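Local coordinates for protein N-acetylmuramoyl-L-alanine amidase (Mycolicibacterium smegmatis, PDB 7AGM) that hydrolyses, as a zinc-dependent amidase, the bond between N-acetylmuramoyl and L-alanine that joins glycan to stem peptide in peptidoglycan, at residues R116-L121 and S149-A154; H107-P112 and T155-G160; M94-R99 and A174-V179. All coordinates share one frame; numbering follows the deposited sequence.

Interaction 1: R116-L121 and S149-A154; sequences RGFHVL and SGIPPA
Phe-118 and the Pro-152 to Ala-154 backbone are joined by two hydrogen bonds. Phe-118 N donates to Pro-152 O at 3.0 Å, with the donor in the carbonyl plane. Ala-154 N returns a bond to Phe-118 O at 2.7 Å. Together they bridge Phe-118 with Pro-153. It is a single bridge, and the touching parts, 116-119 and 151-154, run about 85° apart. The packing is tight around this bridge. Gly-117 CA packs directly against Pro-152 O, 3.0 Å away, with no side chain between. Next to it, Ala-154 CA approaches Arg-116 O at 3.3 Å in a CA-H...O contact. The Phe-118 ring leans back over the partner loop, because its CG sits between the backbone N and the carbonyl carbon (chi1 74°). Pro-153 CA then rests over one ring face, toward the rim, in a CH-pi contact. Ile-151 O meets the ring at its edge, in plane, 3.2 Å from Phe-118 CE2. Ile-151 CG2 packs against CD2 of the same ring. Helix 134-148 adds Arg-143 and Leu-146 around this phenylalanine.

The Arg-116 side is partly exposed, with a single proline against the guanidinium. Here Arg-116 crosses Pro-152 at about a right angle. Pro-152 CG lies over one face of the guanidinium, offset toward its rim and 3.5 Å from Arg-116 NH1. A salt bridge from NE to Asp-191 holds the arginine. The same aspartate takes a hydrogen bond from Gly-117 N. At the start of the loop, Gly-150 closes helix 134-148 with a Schellman motif. The loop from this helix to edge strand 162-165 crosses the start of strand 119-123, which lies inside the mixed sheet of this Amidase_3-family domain.

Interaction 2: H107-P112 and T155-G160; sequences HADGGP and TYIGQG. With ZN (zinc ion), chain C.
The Gly-111 and Tyr-156 backbones stay 7.4 Å apart between their CA atoms, with no backbone hydrogen bond between the segments, so side chains span the gap. Tyr-156 and Asp-109 reach for each other from opposite directions. Tyr-156 OH donates to Asp-109 OD2 at 2.7 Å. The oxygen is met on its anti side, 20° out of the carboxylate plane. Carboxylate and ring planes are only 22° apart, and OD2 lies at the ring edge, 3.3 Å from Tyr-156 CE2. Asp-109 CG stands opposite the backbone N (chi1 -158°), which carries the carboxylate toward the tyrosine. Gly-111 CA comes within 4.1 Å of Tyr-156 CE2, so backbone packs directly beside the ring. Pro-112 CD packs against Tyr-156 CD2 at 3.9 Å. Ile-157 adds a marginal contact with Asp-109.

Near the end of strand 102-109, His-107 ND1 binds the zinc ion at 2.0 Å. His-17 and Glu-52 complete its protein ligands, and three waters fill the remaining positions. One of these waters donates to Ala-108 O. Asp-109 follows two residues after the zinc ligand. Its short bond from the Tyr-156 hydroxyl helps fix the orientation of the carboxylate and joins the strand end to the loop.

Interaction 3: M94-R99 and A174-V179; sequences MANSLR and AQFPSV
Asn-96 OD1 accepts a hydrogen bond from Gln-175 N at 2.9 Å. The donor is tilted 26° from the carbonyl plane. The same oxygen lies in plane at the edge of the Phe-176 ring, 3.4 Å from CD1. Asn-96 ND2 donates to Leu-173 O, so both ends of the amide are used and its rotation is fixed. The Gln-175 side chain crosses that of Asn-96 at about a right angle, and its CB touches OD1.

Nearly one turn on, the chain leaves helix 88-98 at Arg-99 with a positive phi (43°). Arg-99 CA lies over the centre of the Phe-176 ring, 3.6 Å from the centroid, in a CH-pi contact. Arg-99 CB packs on Phe-176 CZ at 3.6 Å. Ile-103 and Pro-100 also touch this phenylalanine.

The contact holds a helix end to the loop before strand 178-185. The Asn-96 amide satisfies two backbone groups of that loop region, Gln-175 N and Leu-173 O, while the Phe-176 face packs on Arg-99 CA. The join is therefore polar at the asparagine and dispersive at the phenylalanine.

In the fold
All three contacts reach the mixed sheet of one amidase domain. They are nested along the sequence: interaction 1 falls within the loop closed by interaction 2, and both within that closed by interaction 3. Interactions 1 and 2 have centres about 8 Å apart and touch, with His-119 CE1 packed on Asp-109 OD2 and Ile-157 CG2. Interaction 3 lies on the opposite side of the chain's centre, its centre about 24 Å from either. Strand 178-185 runs between strands 102-109 and 119-123, and its Val-179 packs on Val-120 and Leu-121, where interactions 1 and 3 meet. Interaction 2 contains a zinc ligand, interaction 1 adjoins it through His-119, and interaction 3 is remote from the metal.

Interaction 1: R116-L121 and S149-A154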
# COMPACT_ATOMS: atom_id res chain seq x y z
N ARG A 116 2.85 4.14 17.16
CA ARG A 116 1.85 4.52 16.17
C ARG A 116 2.54 5.20 15.00
O ARG A 116 3.73 5.52 15.05
CB ARG A 116 0.78 5.45 16.75
CG ARG A 116 1.24 6.90 16.93
CD ARG A 116 0.07 7.86 17.11
NE ARG A 116 -0.79 7.88 15.94
CZ ARG A 116 -1.38 8.97 15.44
NH1 ARG A 116 -1.21 10.16 16.01
NH2 ARG A 116 -2.14 8.87 14.36
N GLY A 117 1.78 5.40 13.94
CA GLY A 117 2.25 6.15 12.79
C GLY A 117 2.46 5.27 11.57
O GLY A 117 2.29 4.05 11.60
N PHE A 118 2.83 5.93 10.47
CA PHE A 118 2.93 5.30 9.16
C PHE A 118 4.37 4.90 8.83
O PHE A 118 5.34 5.48 9.34
CB PHE A 118 2.40 6.23 8.06
CG PHE A 118 3.34 7.37 7.73
CD1 PHE A 118 4.38 7.19 6.82
CD2 PHE A 118 3.20 8.61 8.34
CE1 PHE A 118 5.26 8.23 6.53
CE2 PHE A 118 4.07 9.65 8.05
CZ PHE A 118 5.11 9.45 7.14
N HIS A 119 4.51 3.93 7.93
CA HIS A 119 5.78 3.74 7.26
C HIS A 119 5.55 3.32 5.81
O HIS A 119 4.56 2.66 5.49
CB HIS A 119 6.80 2.86 8.05
CG HIS A 119 6.37 1.45 8.31
ND1 HIS A 119 5.29 1.12 9.11
CD2 HIS A 119 6.91 0.27 7.92
CE1 HIS A 119 5.18 -0.19 9.17
NE2 HIS A 119 6.15 -0.73 8.46
N VAL A 120 6.46 3.76 4.95
CA VAL A 120 6.39 3.53 3.51
C VAL A 120 7.51 2.56 3.14
O VAL A 120 8.69 2.87 3.33
CB VAL A 120 6.50 4.83 2.70
CG1 VAL A 120 6.41 4.53 1.19
CG2 VAL A 120 5.40 5.81 3.12
N LEU A 121 7.13 1.40 2.62
CA LEU A 121 8.06 0.35 2.25
C LEU A 121 8.39 0.44 0.76
O LEU A 121 7.52 0.73 -0.07
CB LEU A 121 7.48 -1.04 2.53
CG LEU A 121 7.27 -1.49 3.98
CD1 LEU A 121 6.25 -0.65 4.75
CD2 LEU A 121 6.87 -2.96 3.98
N SER A 149 0.54 15.82 6.24
CA SER A 149 -0.85 15.72 6.64
C SER A 149 -1.03 15.54 8.14
O SER A 149 -2.18 15.42 8.60
CB SER A 149 -1.52 14.56 5.88
OG SER A 149 -1.43 14.73 4.47
N GLY A 150 0.05 15.51 8.91
CA GLY A 150 -0.04 15.41 10.35
C GLY A 150 -0.05 14.00 10.89
O GLY A 150 -0.08 13.83 12.12
N ILE A 151 -0.03 13.00 10.03
CA ILE A 151 0.08 11.61 10.46
C ILE A 151 1.53 11.39 10.85
O ILE A 151 2.42 11.59 10.02
CB ILE A 151 -0.35 10.64 9.34
CG1 ILE A 151 -1.75 10.99 8.84
CG2 ILE A 151 -0.27 9.20 9.83
CD1 ILE A 151 -2.05 10.39 7.49
N PRO A 152 1.83 10.97 12.08
CA PRO A 152 3.23 10.87 12.48
C PRO A 152 3.91 9.70 11.79
O PRO A 152 3.29 8.66 11.57
CB PRO A 152 3.14 10.63 14.00
CG PRO A 152 1.82 9.99 14.20
CD PRO A 152 0.90 10.59 13.16
N PRO A 153 5.17 9.85 11.39
CA PRO A 153 5.93 8.68 10.95
C PRO A 153 6.06 7.69 12.10
O PRO A 153 6.17 8.08 13.26
CB PRO A 153 7.29 9.26 10.55
CG PRO A 153 7.36 10.60 11.21
CD PRO A 153 5.95 11.09 11.32
N ALA A 154 6.03 6.41 11.75
CA ALA A 154 6.02 5.34 12.75
C ALA A 154 7.16 5.49 13.73
O ALA A 154 8.30 5.76 13.34
CB ALA A 154 6.11 3.97 12.07

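Interaction 2: H107-P112 and T155-G160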
# COMPACT_ATOMS: atom_id res chain seq x y z
N HIS A 107 -1.89 -0.99 3.36
CA HIS A 107 -1.87 -1.96 4.43
C HIS A 107 -2.03 -1.26 5.77
O HIS A 107 -1.96 -0.03 5.87
CB HIS A 107 -0.56 -2.75 4.46
CG HIS A 107 -0.49 -3.82 3.42
ND1 HIS A 107 -0.65 -5.15 3.72
CD2 HIS A 107 -0.30 -3.75 2.08
CE1 HIS A 107 -0.57 -5.86 2.61
NE2 HIS A 107 -0.35 -5.03 1.60
N ALA A 108 -2.20 -2.07 6.81
CA ALA A 108 -2.09 -1.63 8.19
C ALA A 108 -1.33 -2.68 8.98
O ALA A 108 -1.40 -3.87 8.68
CB ALA A 108 -3.45 -1.37 8.84
N ASP A 109 -0.61 -2.22 9.99
CA ASP A 109 0.43 -3.00 10.64
C ASP A 109 -0.02 -3.50 12.01
O ASP A 109 -1.00 -3.02 12.59
CB ASP A 109 1.67 -2.13 10.82
CG ASP A 109 2.94 -2.93 10.97
OD1 ASP A 109 2.94 -4.14 10.63
OD2 ASP A 109 3.93 -2.34 11.45
N GLY A 110 0.73 -4.47 12.52
CA GLY A 110 0.62 -4.89 13.90
C GLY A 110 1.95 -4.76 14.61
O GLY A 110 2.88 -5.51 14.33
N GLY A 111 2.06 -3.79 15.51
CA GLY A 111 3.27 -3.57 16.26
C GLY A 111 2.98 -3.37 17.73
O GLY A 111 1.84 -3.53 18.19
N PRO A 112 4.00 -3.00 18.51
CA PRO A 112 3.79 -2.76 19.94
C PRO A 112 2.73 -1.70 20.15
O PRO A 112 2.72 -0.67 19.45
CB PRO A 112 5.17 -2.26 20.42
CG PRO A 112 5.88 -1.82 19.18
CD PRO A 112 5.39 -2.73 18.10
N THR A 155 6.84 5.29 15.00
CA THR A 155 7.80 5.40 16.09
C THR A 155 8.52 4.09 16.39
O THR A 155 9.43 4.08 17.22
CB THR A 155 7.08 5.86 17.37
OG1 THR A 155 6.03 4.93 17.68
CG2 THR A 155 6.47 7.25 17.18
N TYR A 156 8.15 3.00 15.72
CA TYR A 156 8.57 1.66 16.12
C TYR A 156 9.23 0.85 15.02
O TYR A 156 9.70 -0.26 15.31
CB TYR A 156 7.37 0.87 16.68
CG TYR A 156 6.27 0.62 15.67
CD1 TYR A 156 5.29 1.57 15.42
CD2 TYR A 156 6.23 -0.57 14.95
CE1 TYR A 156 4.29 1.33 14.49
CE2 TYR A 156 5.23 -0.81 14.02
CZ TYR A 156 4.26 0.14 13.79
OH TYR A 156 3.27 -0.09 12.87
N ILE A 157 9.27 1.34 13.78
CA ILE A 157 9.91 0.62 12.69
C ILE A 157 10.28 1.66 11.64
O ILE A 157 9.63 2.70 11.53
CB ILE A 157 8.97 -0.48 12.12
CG1 ILE A 157 9.69 -1.30 11.04
CG2 ILE A 157 7.68 0.13 11.59
CD1 ILE A 157 8.90 -2.49 10.54
N GLY A 158 11.35 1.39 10.90
CA GLY A 158 11.79 2.28 9.85
C GLY A 158 12.50 3.51 10.38
O GLY A 158 12.75 3.66 11.59
N GLN A 159 12.83 4.42 9.46
CA GLN A 159 13.51 5.67 9.78
C GLN A 159 12.75 6.82 9.15
O GLN A 159 12.69 6.94 7.92
CB GLN A 159 14.96 5.65 9.29
CG GLN A 159 15.85 4.67 10.05
CD GLN A 159 15.95 4.99 11.53
OE1 GLN A 159 15.84 6.15 11.94
NE2 GLN A 159 16.14 3.96 12.34
N GLY A 160 12.15 7.67 9.99
CA GLY A 160 11.41 8.81 9.49
C GLY A 160 10.22 8.45 8.63
O GLY A 160 9.75 9.28 7.85
ZN ZN C . -0.95 -6.12 5.49
O HOH W 1 0.27 -5.17 6.88
O HOH W 2 -0.46 -7.43 7.12
O HOH W 3 0.87 -7.34 5.10

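Interaction 3: M94-R99 and A174-V179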
# COMPACT_ATOMS: atom_id res chain seq x y z
N MET A 94 -0.52 -8.64 -11.91
CA MET A 94 -1.60 -7.76 -12.35
C MET A 94 -1.11 -6.33 -12.53
O MET A 94 -1.43 -5.68 -13.53
CB MET A 94 -2.74 -7.79 -11.34
CG MET A 94 -3.47 -9.11 -11.26
SD MET A 94 -4.63 -9.09 -9.86
CE MET A 94 -5.91 -8.01 -10.50
N ALA A 95 -0.31 -5.84 -11.59
CA ALA A 95 0.24 -4.50 -11.72
C ALA A 95 1.12 -4.40 -12.95
O ALA A 95 0.99 -3.47 -13.76
CB ALA A 95 1.05 -4.14 -10.47
N ASN A 96 2.02 -5.37 -13.14
CA ASN A 96 2.96 -5.31 -14.25
C ASN A 96 2.24 -5.39 -15.60
O ASN A 96 2.67 -4.74 -16.57
CB ASN A 96 4.00 -6.43 -14.13
CG ASN A 96 5.01 -6.17 -13.01
OD1 ASN A 96 5.30 -5.01 -12.69
ND2 ASN A 96 5.54 -7.23 -12.43
N SER A 97 1.16 -6.18 -15.69
CA SER A 97 0.41 -6.28 -16.94
C SER A 97 -0.15 -4.94 -17.38
O SER A 97 -0.40 -4.73 -18.58
CB SER A 97 -0.76 -7.26 -16.78
OG SER A 97 -0.30 -8.57 -16.49
N LEU A 98 -0.35 -4.03 -16.44
CA LEU A 98 -0.92 -2.73 -16.75
C LEU A 98 0.14 -1.70 -17.12
O LEU A 98 -0.21 -0.62 -17.61
CB LEU A 98 -1.74 -2.25 -15.55
CG LEU A 98 -2.64 -1.04 -15.70
CD1 LEU A 98 -3.61 -1.22 -16.86
CD2 LEU A 98 -3.40 -0.83 -14.39
N ARG A 99 1.43 -2.01 -16.92
CA ARG A 99 2.54 -1.10 -17.15
C ARG A 99 2.20 0.29 -16.59
O ARG A 99 2.25 1.28 -17.33
CB ARG A 99 2.92 -1.03 -18.63
CG ARG A 99 2.98 -2.39 -19.32
CD ARG A 99 3.49 -2.27 -20.75
NE ARG A 99 4.89 -1.84 -20.72
CZ ARG A 99 5.93 -2.67 -20.77
NH1 ARG A 99 5.75 -3.98 -20.88
NH2 ARG A 99 7.16 -2.18 -20.71
N ALA A 174 7.67 -5.99 -8.71
CA ALA A 174 7.20 -4.88 -9.53
C ALA A 174 8.28 -4.42 -10.50
O ALA A 174 9.46 -4.31 -10.15
CB ALA A 174 6.80 -3.70 -8.63
N GLN A 175 7.85 -4.11 -11.72
CA GLN A 175 8.72 -3.60 -12.78
C GLN A 175 8.41 -2.15 -13.13
O GLN A 175 8.95 -1.63 -14.12
CB GLN A 175 8.64 -4.51 -14.00
CG GLN A 175 9.00 -5.97 -13.69
CD GLN A 175 8.81 -6.88 -14.88
OE1 GLN A 175 8.57 -6.42 -16.00
NE2 GLN A 175 8.92 -8.19 -14.65
N PHE A 176 7.56 -1.50 -12.34
CA PHE A 176 7.11 -0.13 -12.50
C PHE A 176 7.09 0.49 -11.11
O PHE A 176 7.18 -0.23 -10.12
CB PHE A 176 5.71 -0.13 -13.15
CG PHE A 176 5.72 -0.80 -14.49
CD1 PHE A 176 5.52 -2.17 -14.60
CD2 PHE A 176 6.05 -0.08 -15.62
CE1 PHE A 176 5.63 -2.79 -15.83
CE2 PHE A 176 6.16 -0.70 -16.85
CZ PHE A 176 5.94 -2.06 -16.96
N PRO A 177 7.04 1.82 -11.01
CA PRO A 177 7.22 2.45 -9.69
C PRO A 177 6.17 1.96 -8.70
O PRO A 177 4.98 1.89 -9.02
CB PRO A 177 7.04 3.94 -9.99
CG PRO A 177 7.47 4.07 -11.42
CD PRO A 177 6.98 2.81 -12.09
N SER A 178 6.62 1.60 -7.49
CA SER A 178 5.75 0.88 -6.56
C SER A 178 6.19 1.12 -5.12
O SER A 178 7.39 1.04 -4.82
CB SER A 178 5.77 -0.62 -6.88
OG SER A 178 4.86 -1.34 -6.07
N VAL A 179 5.22 1.43 -4.26
CA VAL A 179 5.47 1.57 -2.83
C VAL A 179 4.33 0.89 -2.09
O VAL A 179 3.24 0.67 -2.64
CB VAL A 179 5.60 3.05 -2.37
CG1 VAL A 179 6.79 3.74 -3.07
CG2 VAL A 179 4.28 3.80 -2.57